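Local atomic coordinates of conserved hypothetical protein (Caulobacter vibrioides, PDB entry 1XFJ), a protein that probably cleaves purine nucleosides with phosphate and deaminates adenosine, as a metal-binding enzyme of the YfiH/LACC1 family. Residues V105-A111 and R252-T258; K21-F25 and I59-F63; V142-V146 and R213-V219. All coordinates share one frame; numbering follows the deposited sequence.

In the fold
The three contacts illustrate how chemistry follows position in an alpha-beta-beta-alpha fold. Contact 1 lies in the core, where two strands of the five-stranded sheet are joined mainly by backbone hydrogen bonds, with apolar side chains on both faces. Contact 2, partly buried, lays the end of helix 49-62 over that same sheet with aromatic rings and a lysine. The two touch, since strands 20-25 and 253-259 are neighbours, and Thr258 of one packs on Phe63 of the other. Contact 3 stands apart, its centre about 18 Å from that of contact 1. There two helices on the six-stranded sheet meet through a buried patch of aliphatic side chains with no hydrogen bond between them.

Contact 1 of 3, residues V105-A111 and R252-T258; sequences VICGAMA and RLLSAIT
Thr258 and Val105 meet at one end of an antiparallel strand pair, 106-111 against 253-258, deep within the five-stranded sheet. The Thr258 hydroxyl donates to Val105 O, with OG1 2.6 Å from that oxygen. With chi1 at -177°, OG1 is swung to Val105 O, which it meets from above the carbonyl plane and not on a lone pair. Six backbone bonds then join Cys107 to Ile257, Ala109 to Ser255 and Ala111 to Leu253, two to each pair; the shortest spans 2.7 Å from Leu253 N to Ala111 O.

Packing is tight around Gly108, which faces Ala256 in a non-hydrogen-bonded pair with their CA atoms 4.1 Å apart. With no side chain at Gly108, Leu254 folds its CD1 over the opposing backbone, 3.4 Å from Ala109 O. Toward the other end of that face, Ile106 CG2 rests 3.7 Å from Ala256 CB. On the other face, Ser255 and Ile257 turn toward strand 115-121 of the second sheet.

At the far end the backbone stays tightly bonded, and only the side chains of Met110 and Arg252 reach toward solvent. Selenomethionine Met110 lays CG 4.0 Å from Leu254 CD1, then bends at chi3 (-75°) and leads off the strand pair. Arg252 sends its guanidinium outward, to a salt bridge with Asp249 and a bond to Tyr250 O.

The chemistry implies a division of labour: alternate residues bond across this pair while Ile106, Gly108 and Leu254 between them turn to flanking strands, small residues lie where the chains come closest, and the full charge is kept at the margin.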
loop_
_atom_site.group_PDB
_atom_site.type_symbol
_atom_site.label_atom_id
_atom_site.label_comp_id
_atom_site.label_asym_id
_atom_site.label_seq_id
_atom_site.Cartn_x
_atom_site.Cartn_y
_atom_site.Cartn_z
ATOM N N VAL A 105 16.519 -5.308 4.211
ATOM C CA VAL A 105 15.509 -5.485 3.177
ATOM C C VAL A 105 14.392 -4.462 3.337
ATOM O O VAL A 105 13.838 -4.299 4.424
ATOM C CB VAL A 105 14.894 -6.902 3.222
ATOM C CG1 VAL A 105 13.699 -6.985 2.278
ATOM C CG2 VAL A 105 15.942 -7.926 2.829
ATOM N N ILE A 106 14.074 -3.770 2.252
ATOM C CA ILE A 106 13.018 -2.769 2.270
ATOM C C ILE A 106 11.799 -3.367 1.578
ATOM O O ILE A 106 11.816 -3.582 0.370
ATOM C CB ILE A 106 13.438 -1.494 1.508
ATOM C CG1 ILE A 106 14.725 -0.926 2.108
ATOM C CG2 ILE A 106 12.330 -0.457 1.578
ATOM C CD1 ILE A 106 15.323 0.214 1.297
ATOM N N CYS A 107 10.755 -3.654 2.351
ATOM C CA CYS A 107 9.530 -4.217 1.797
ATOM C C CYS A 107 8.662 -3.073 1.293
ATOM O O CYS A 107 8.311 -2.178 2.056
ATOM C CB CYS A 107 8.774 -5.004 2.870
ATOM S SG CYS A 107 9.699 -6.382 3.576
ATOM N N GLY A 108 8.307 -3.104 0.012
ATOM C CA GLY A 108 7.500 -2.028 -0.531
ATOM C C GLY A 108 6.271 -2.456 -1.306
ATOM O O GLY A 108 6.201 -3.568 -1.831
ATOM N N ALA A 109 5.294 -1.556 -1.351
ATOM C CA ALA A 109 4.043 -1.765 -2.070
ATOM C C ALA A 109 3.741 -0.471 -2.821
ATOM O O ALA A 109 4.025 0.620 -2.321
ATOM C CB ALA A 109 2.908 -2.082 -1.095
HETATM N N MSE A 110 3.174 -0.599 -4.018
HETATM C CA MSE A 110 2.837 0.556 -4.850
HETATM C C MSE A 110 1.334 0.773 -4.912
HETATM O O MSE A 110 0.560 -0.183 -4.864
HETATM C CB MSE A 110 3.323 0.355 -6.282
HETATM C CG MSE A 110 4.796 0.127 -6.457
HETATM SE SE MSE A 110 5.133 -0.113 -8.336
HETATM C CE MSE A 110 4.442 -1.910 -8.531
ATOM N N ALA A 111 0.924 2.030 -5.056
ATOM C CA ALA A 111 -0.494 2.343 -5.143
ATOM C C ALA A 111 -0.753 3.768 -5.609
ATOM O O ALA A 111 0.133 4.627 -5.574
ATOM C CB ALA A 111 -1.160 2.107 -3.794
ATOM N N ARG A 252 2.760 6.191 -9.626
ATOM C CA ARG A 252 2.517 5.251 -8.538
ATOM C C ARG A 252 3.280 5.675 -7.285
ATOM O O ARG A 252 4.458 6.028 -7.353
ATOM C CB ARG A 252 2.962 3.835 -8.938
ATOM C CG ARG A 252 2.631 3.445 -10.377
ATOM C CD ARG A 252 1.149 3.587 -10.682
ATOM N NE ARG A 252 0.889 3.466 -12.114
ATOM C CZ ARG A 252 1.005 2.337 -12.806
ATOM N NH1 ARG A 252 1.371 1.217 -12.194
ATOM N NH2 ARG A 252 0.772 2.333 -14.111
ATOM N N LEU A 253 2.593 5.636 -6.148
ATOM C CA LEU A 253 3.182 5.999 -4.864
ATOM C C LEU A 253 3.744 4.759 -4.189
ATOM O O LEU A 253 3.149 3.689 -4.257
ATOM C CB LEU A 253 2.115 6.584 -3.949
ATOM C CG LEU A 253 1.357 7.801 -4.460
ATOM C CD1 LEU A 253 0.061 7.964 -3.666
ATOM C CD2 LEU A 253 2.246 9.029 -4.322
ATOM N N LEU A 254 4.878 4.909 -3.516
ATOM C CA LEU A 254 5.466 3.779 -2.817
ATOM C C LEU A 254 5.241 3.924 -1.319
ATOM O O LEU A 254 5.204 5.032 -0.794
ATOM C CB LEU A 254 6.971 3.696 -3.079
ATOM C CG LEU A 254 7.604 2.396 -2.566
ATOM C CD1 LEU A 254 7.169 1.253 -3.462
ATOM C CD2 LEU A 254 9.116 2.501 -2.556
ATOM N N SER A 255 5.067 2.795 -0.643
ATOM C CA SER A 255 4.901 2.760 0.805
ATOM C C SER A 255 5.827 1.621 1.186
ATOM O O SER A 255 5.769 0.557 0.579
ATOM C CB SER A 255 3.459 2.437 1.193
ATOM O OG SER A 255 2.582 3.471 0.785
ATOM N N ALA A 256 6.694 1.832 2.166
ATOM C CA ALA A 256 7.629 0.772 2.519
ATOM C C ALA A 256 8.051 0.763 3.973
ATOM O O ALA A 256 7.891 1.747 4.694
ATOM C CB ALA A 256 8.863 0.862 1.623
ATOM N N ILE A 257 8.606 -0.367 4.391
ATOM C CA ILE A 257 9.051 -0.532 5.761
ATOM C C ILE A 257 10.266 -1.451 5.751
ATOM O O ILE A 257 10.402 -2.303 4.872
ATOM C CB ILE A 257 7.909 -1.127 6.627
ATOM C CG1 ILE A 257 8.340 -1.197 8.092
ATOM C CG2 ILE A 257 7.507 -2.503 6.095
ATOM C CD1 ILE A 257 7.179 -1.489 9.041
ATOM N N THR A 258 11.155 -1.272 6.717
ATOM C CA THR A 258 12.357 -2.091 6.761
ATOM C C THR A 258 12.888 -2.281 8.171
ATOM O O THR A 258 12.662 -1.453 9.054
ATOM C CB THR A 258 13.483 -1.445 5.924
ATOM O OG1 THR A 258 14.635 -2.296 5.917
ATOM C CG2 THR A 258 13.872 -0.095 6.515
#

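Contact 2 of 3, residues K21-F25 and I59-F63; sequences KHAFF and IARWF
Phe25, Trp62 and Phe63 form an aromatic cluster in a helix-on-sheet contact, where the end of helix 49-62 lies over strand 20-25 on the outer face of the five-stranded sheet. Its centrepiece is Trp62, whose CG lies anti to the backbone N (chi1 -179°), carrying the indole toward the strand, where it is gripped on both faces. Phe25 points its edge into one face, a T-shaped pair with the six-membered rings 5.4 Å apart between centroids and their planes at 85°.

Lys21 crosses the opposite face. Its CE sits 3.7 Å from the centroid of the Trp62 six-membered ring in a CH-pi contact, and a bend at chi4 (64°) brings NZ over the same face in a cation-pi interaction. The aliphatic part of this lysine therefore packs as a hydrophobic group, while the ammonium would probably be stabilised by the ring's electrons.

Phe25 has a second role, since Ile59 CG1 lies over the centre of its ring, 4.1 Å from the centroid. Phe63 meets the Phe25 ring obliquely, CE2 against CE2 at 3.7 Å, and turns an edge to the main chain of Lys21. Beyond the two segments Phe63 rests on Ala256 and Thr258, so the cluster spans two neighbouring strands, while Thr8 of strand 8-9 touches Phe25 and Trp62.

At the indole edge, Trp62 CH2 approaches His22 O near the ring plane, a carbonyl that also accepts a hydrogen bond from Gln10. Separately, Ala23 CB packs against Trp62 CH2 at 3.4 Å.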
loop_
_atom_site.group_PDB
_atom_site.type_symbol
_atom_site.label_atom_id
_atom_site.label_comp_id
_atom_site.label_asym_id
_atom_site.label_seq_id
_atom_site.Cartn_x
_atom_site.Cartn_y
_atom_site.Cartn_z
ATOM N N LYS A 21 12.166 1.346 10.175
ATOM C CA LYS A 21 11.952 2.586 9.446
ATOM C C LYS A 21 10.810 2.339 8.472
ATOM O O LYS A 21 10.779 1.312 7.796
ATOM C CB LYS A 21 13.234 2.987 8.701
ATOM C CG LYS A 21 13.281 4.452 8.290
ATOM C CD LYS A 21 14.667 4.835 7.778
ATOM C CE LYS A 21 14.753 6.322 7.452
ATOM N NZ LYS A 21 14.569 7.166 8.660
ATOM N N HIS A 22 9.863 3.271 8.419
ATOM C CA HIS A 22 8.703 3.136 7.545
ATOM C C HIS A 22 8.363 4.478 6.930
ATOM O O HIS A 22 8.791 5.521 7.419
ATOM C CB HIS A 22 7.489 2.691 8.351
ATOM C CG HIS A 22 6.853 3.806 9.120
ATOM N ND1 HIS A 22 5.651 4.373 8.752
ATOM C CD2 HIS A 22 7.281 4.498 10.202
ATOM C CE1 HIS A 22 5.366 5.366 9.576
ATOM N NE2 HIS A 22 6.339 5.464 10.464
ATOM N N ALA A 23 7.553 4.444 5.877
ATOM C CA ALA A 23 7.134 5.669 5.225
ATOM C C ALA A 23 6.127 5.429 4.122
ATOM O O ALA A 23 6.220 4.457 3.375
ATOM C CB ALA A 23 8.339 6.404 4.656
ATOM N N PHE A 24 5.145 6.320 4.056
ATOM C CA PHE A 24 4.136 6.301 3.008
ATOM C C PHE A 24 4.579 7.524 2.210
ATOM O O PHE A 24 4.405 8.658 2.652
ATOM C CB PHE A 24 2.738 6.517 3.593
ATOM C CG PHE A 24 2.264 5.389 4.466
ATOM C CD1 PHE A 24 1.852 4.182 3.905
ATOM C CD2 PHE A 24 2.246 5.524 5.852
ATOM C CE1 PHE A 24 1.425 3.123 4.716
ATOM C CE2 PHE A 24 1.824 4.476 6.670
ATOM C CZ PHE A 24 1.412 3.271 6.100
ATOM N N PHE A 25 5.180 7.295 1.050
ATOM C CA PHE A 25 5.672 8.402 0.248
ATOM C C PHE A 25 4.591 9.164 -0.499
ATOM O O PHE A 25 3.471 8.675 -0.681
ATOM C CB PHE A 25 6.745 7.892 -0.718
ATOM C CG PHE A 25 7.998 7.449 -0.023
ATOM C CD1 PHE A 25 8.949 8.384 0.371
ATOM C CD2 PHE A 25 8.184 6.111 0.320
ATOM C CE1 PHE A 25 10.070 7.998 1.106
ATOM C CE2 PHE A 25 9.300 5.710 1.056
ATOM C CZ PHE A 25 10.247 6.658 1.452
ATOM N N ILE A 59 14.211 6.850 -2.904
ATOM C CA ILE A 59 13.476 6.256 -1.798
ATOM C C ILE A 59 14.376 5.285 -1.043
ATOM O O ILE A 59 14.395 5.277 0.188
ATOM C CB ILE A 59 12.212 5.534 -2.308
ATOM C CG1 ILE A 59 11.183 6.575 -2.756
ATOM C CG2 ILE A 59 11.633 4.639 -1.218
ATOM C CD1 ILE A 59 9.939 5.987 -3.393
ATOM N N ALA A 60 15.126 4.476 -1.783
ATOM C CA ALA A 60 16.035 3.520 -1.166
ATOM C C ALA A 60 17.054 4.273 -0.313
ATOM O O ALA A 60 17.400 3.836 0.783
ATOM C CB ALA A 60 16.750 2.703 -2.241
ATOM N N ARG A 61 17.524 5.411 -0.816
ATOM C CA ARG A 61 18.500 6.214 -0.086
ATOM C C ARG A 61 17.907 6.819 1.189
ATOM O O ARG A 61 18.615 7.008 2.183
ATOM C CB ARG A 61 19.047 7.330 -0.980
ATOM C CG ARG A 61 20.230 8.063 -0.375
ATOM C CD ARG A 61 21.423 7.131 -0.231
ATOM N NE ARG A 61 22.538 7.759 0.474
ATOM C CZ ARG A 61 22.513 8.103 1.758
ATOM N NH1 ARG A 61 21.427 7.880 2.486
ATOM N NH2 ARG A 61 23.575 8.673 2.314
ATOM N N TRP A 62 16.614 7.127 1.158
ATOM C CA TRP A 62 15.937 7.691 2.324
ATOM C C TRP A 62 16.022 6.674 3.461
ATOM O O TRP A 62 16.168 7.037 4.631
ATOM C CB TRP A 62 14.465 7.969 2.005
ATOM C CG TRP A 62 13.694 8.582 3.145
ATOM C CD1 TRP A 62 13.604 9.909 3.457
ATOM C CD2 TRP A 62 12.907 7.888 4.122
ATOM N NE1 TRP A 62 12.808 10.086 4.564
ATOM C CE2 TRP A 62 12.368 8.862 4.994
ATOM C CE3 TRP A 62 12.608 6.540 4.346
ATOM C CZ2 TRP A 62 11.544 8.528 6.073
ATOM C CZ3 TRP A 62 11.787 6.206 5.424
ATOM C CH2 TRP A 62 11.266 7.201 6.272
ATOM N N PHE A 63 15.935 5.397 3.094
ATOM C CA PHE A 63 15.990 4.296 4.050
ATOM C C PHE A 63 17.410 3.965 4.485
ATOM O O PHE A 63 17.608 3.172 5.409
ATOM C CB PHE A 63 15.348 3.045 3.444
ATOM C CG PHE A 63 13.849 3.048 3.491
ATOM C CD1 PHE A 63 13.180 2.810 4.689
ATOM C CD2 PHE A 63 13.104 3.291 2.344
ATOM C CE1 PHE A 63 11.790 2.813 4.742
ATOM C CE2 PHE A 63 11.709 3.298 2.386
ATOM C CZ PHE A 63 11.051 3.057 3.588
#

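Contact 3 of 3, residues V142-V146 and R213-V219; sequences VQSAV and RLATAGV
Val142 and Leu214 make a tight contact between two helices, 141-151 and 206-216, the second of which closes in a Schellman motif. Val142 CG1 comes within 3.5 Å of Leu214 CD2, slightly closer than carbons usually pack, and the two side chains cross at about a right angle. The branches of Val142 divide their work: CG1, set opposite the backbone N (chi1 176°), goes to Leu214, while CG2 rests 3.9 Å from Arg213 CB. Arg213 contributes no charge here, because its chain bends at chi2 and chi3, leading the guanidinium away.

One turn along, Val146 uses a single methyl group for two neighbours. Its CG2 lies 4.0 Å from Ala217 CB and also meets CG2 of Val219, so it touches two residues of the turn that follows helix 206-216. Gln143, partly exposed, flanks Ala217. No hydrogen bond joins the two segments, and the contact is one of aliphatic surfaces.

The next shell explains how those surfaces are placed. Val146 and Leu214 both reach Leu119 of strand 115-121, seating the two helices on the same six-stranded sheet, and Ile159 touches both Val146 and Val219. Val219 is brought back toward Val146 by the chain reversal at Gly218, whose positive phi (90°) ends the helical path. Farther out, Val219 O accepts a hydrogen bond from Arg222 NH1 of strand 221-224. The reversal itself is secured by two backbone bonds into the last turn: Gly218 N to Ala215 O at 3.1 Å, and Val219 N to Leu214 O at 2.9 Å.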
loop_
_atom_site.group_PDB
_atom_site.type_symbol
_atom_site.label_atom_id
_atom_site.label_comp_id
_atom_site.label_asym_id
_atom_site.label_seq_id
_atom_site.Cartn_x
_atom_site.Cartn_y
_atom_site.Cartn_z
ATOM N N VAL A 142 -4.747 -9.186 3.272
ATOM C CA VAL A 142 -4.311 -8.810 4.615
ATOM C C VAL A 142 -4.042 -10.057 5.456
ATOM O O VAL A 142 -2.982 -10.186 6.063
ATOM C CB VAL A 142 -5.357 -7.928 5.336
ATOM C CG1 VAL A 142 -4.900 -7.641 6.768
ATOM C CG2 VAL A 142 -5.542 -6.620 4.583
ATOM N N GLN A 143 -5.000 -10.980 5.484
ATOM C CA GLN A 143 -4.825 -12.206 6.252
ATOM C C GLN A 143 -3.628 -12.984 5.706
ATOM O O GLN A 143 -2.888 -13.608 6.465
ATOM C CB GLN A 143 -6.088 -13.070 6.173
ATOM C CG GLN A 143 -6.036 -14.365 6.988
ATOM C CD GLN A 143 -5.961 -14.131 8.493
ATOM O OE1 GLN A 143 -4.896 -14.261 9.109
ATOM N NE2 GLN A 143 -7.094 -13.778 9.091
ATOM N N SER A 144 -3.436 -12.938 4.390
ATOM C CA SER A 144 -2.324 -13.650 3.766
ATOM C C SER A 144 -0.975 -13.112 4.232
ATOM O O SER A 144 -0.061 -13.880 4.549
ATOM C CB SER A 144 -2.407 -13.550 2.244
ATOM O OG SER A 144 -1.290 -14.190 1.647
ATOM N N ALA A 145 -0.858 -11.787 4.274
ATOM C CA ALA A 145 0.377 -11.146 4.706
ATOM C C ALA A 145 0.651 -11.501 6.164
ATOM O O ALA A 145 1.791 -11.777 6.541
ATOM C CB ALA A 145 0.271 -9.637 4.539
ATOM N N VAL A 146 -0.399 -11.494 6.980
ATOM C CA VAL A 146 -0.259 -11.833 8.391
ATOM C C VAL A 146 0.173 -13.294 8.516
ATOM O O VAL A 146 1.079 -13.615 9.282
ATOM C CB VAL A 146 -1.588 -11.610 9.160
ATOM C CG1 VAL A 146 -1.500 -12.213 10.550
ATOM C CG2 VAL A 146 -1.878 -10.111 9.269
ATOM N N ARG A 213 -10.309 -5.887 7.996
ATOM C CA ARG A 213 -9.574 -7.088 7.615
ATOM C C ARG A 213 -8.415 -7.311 8.584
ATOM O O ARG A 213 -8.130 -8.445 8.975
ATOM C CB ARG A 213 -9.044 -6.972 6.181
ATOM C CG ARG A 213 -10.120 -6.938 5.096
ATOM C CD ARG A 213 -10.929 -8.229 5.046
ATOM N NE ARG A 213 -11.934 -8.306 6.105
ATOM C CZ ARG A 213 -12.666 -9.387 6.357
ATOM N NH1 ARG A 213 -12.502 -10.486 5.628
ATOM N NH2 ARG A 213 -13.567 -9.373 7.331
ATOM N N LEU A 214 -7.750 -6.226 8.968
ATOM C CA LEU A 214 -6.641 -6.312 9.911
ATOM C C LEU A 214 -7.161 -6.860 11.237
ATOM O O LEU A 214 -6.573 -7.771 11.822
ATOM C CB LEU A 214 -6.026 -4.928 10.125
ATOM C CG LEU A 214 -5.115 -4.459 8.991
ATOM C CD1 LEU A 214 -4.854 -2.963 9.100
ATOM C CD2 LEU A 214 -3.812 -5.250 9.057
ATOM N N ALA A 215 -8.272 -6.295 11.697
ATOM C CA ALA A 215 -8.887 -6.717 12.950
ATOM C C ALA A 215 -9.268 -8.189 12.900
ATOM O O ALA A 215 -9.060 -8.927 13.866
ATOM C CB ALA A 215 -10.121 -5.875 13.233
ATOM N N THR A 216 -9.831 -8.615 11.775
ATOM C CA THR A 216 -10.240 -10.005 11.621
ATOM C C THR A 216 -9.026 -10.929 11.576
ATOM O O THR A 216 -9.120 -12.110 11.927
ATOM C CB THR A 216 -11.093 -10.191 10.347
ATOM O OG1 THR A 216 -12.253 -9.354 10.432
ATOM C CG2 THR A 216 -11.544 -11.641 10.207
ATOM N N ALA A 217 -7.882 -10.384 11.163
ATOM C CA ALA A 217 -6.646 -11.158 11.083
ATOM C C ALA A 217 -5.906 -11.190 12.423
ATOM O O ALA A 217 -4.799 -11.718 12.519
ATOM C CB ALA A 217 -5.734 -10.578 10.003
ATOM N N GLY A 218 -6.517 -10.615 13.455
ATOM C CA GLY A 218 -5.894 -10.608 14.767
ATOM C C GLY A 218 -5.000 -9.418 15.067
ATOM O O GLY A 218 -4.358 -9.374 16.117
ATOM N N VAL A 219 -4.952 -8.451 14.157
ATOM C CA VAL A 219 -4.126 -7.258 14.350
ATOM C C VAL A 219 -4.902 -6.265 15.206
ATOM O O VAL A 219 -5.837 -5.613 14.734
ATOM C CB VAL A 219 -3.758 -6.618 12.994
ATOM C CG1 VAL A 219 -2.878 -5.393 13.208
ATOM C CG2 VAL A 219 -3.037 -7.643 12.127
#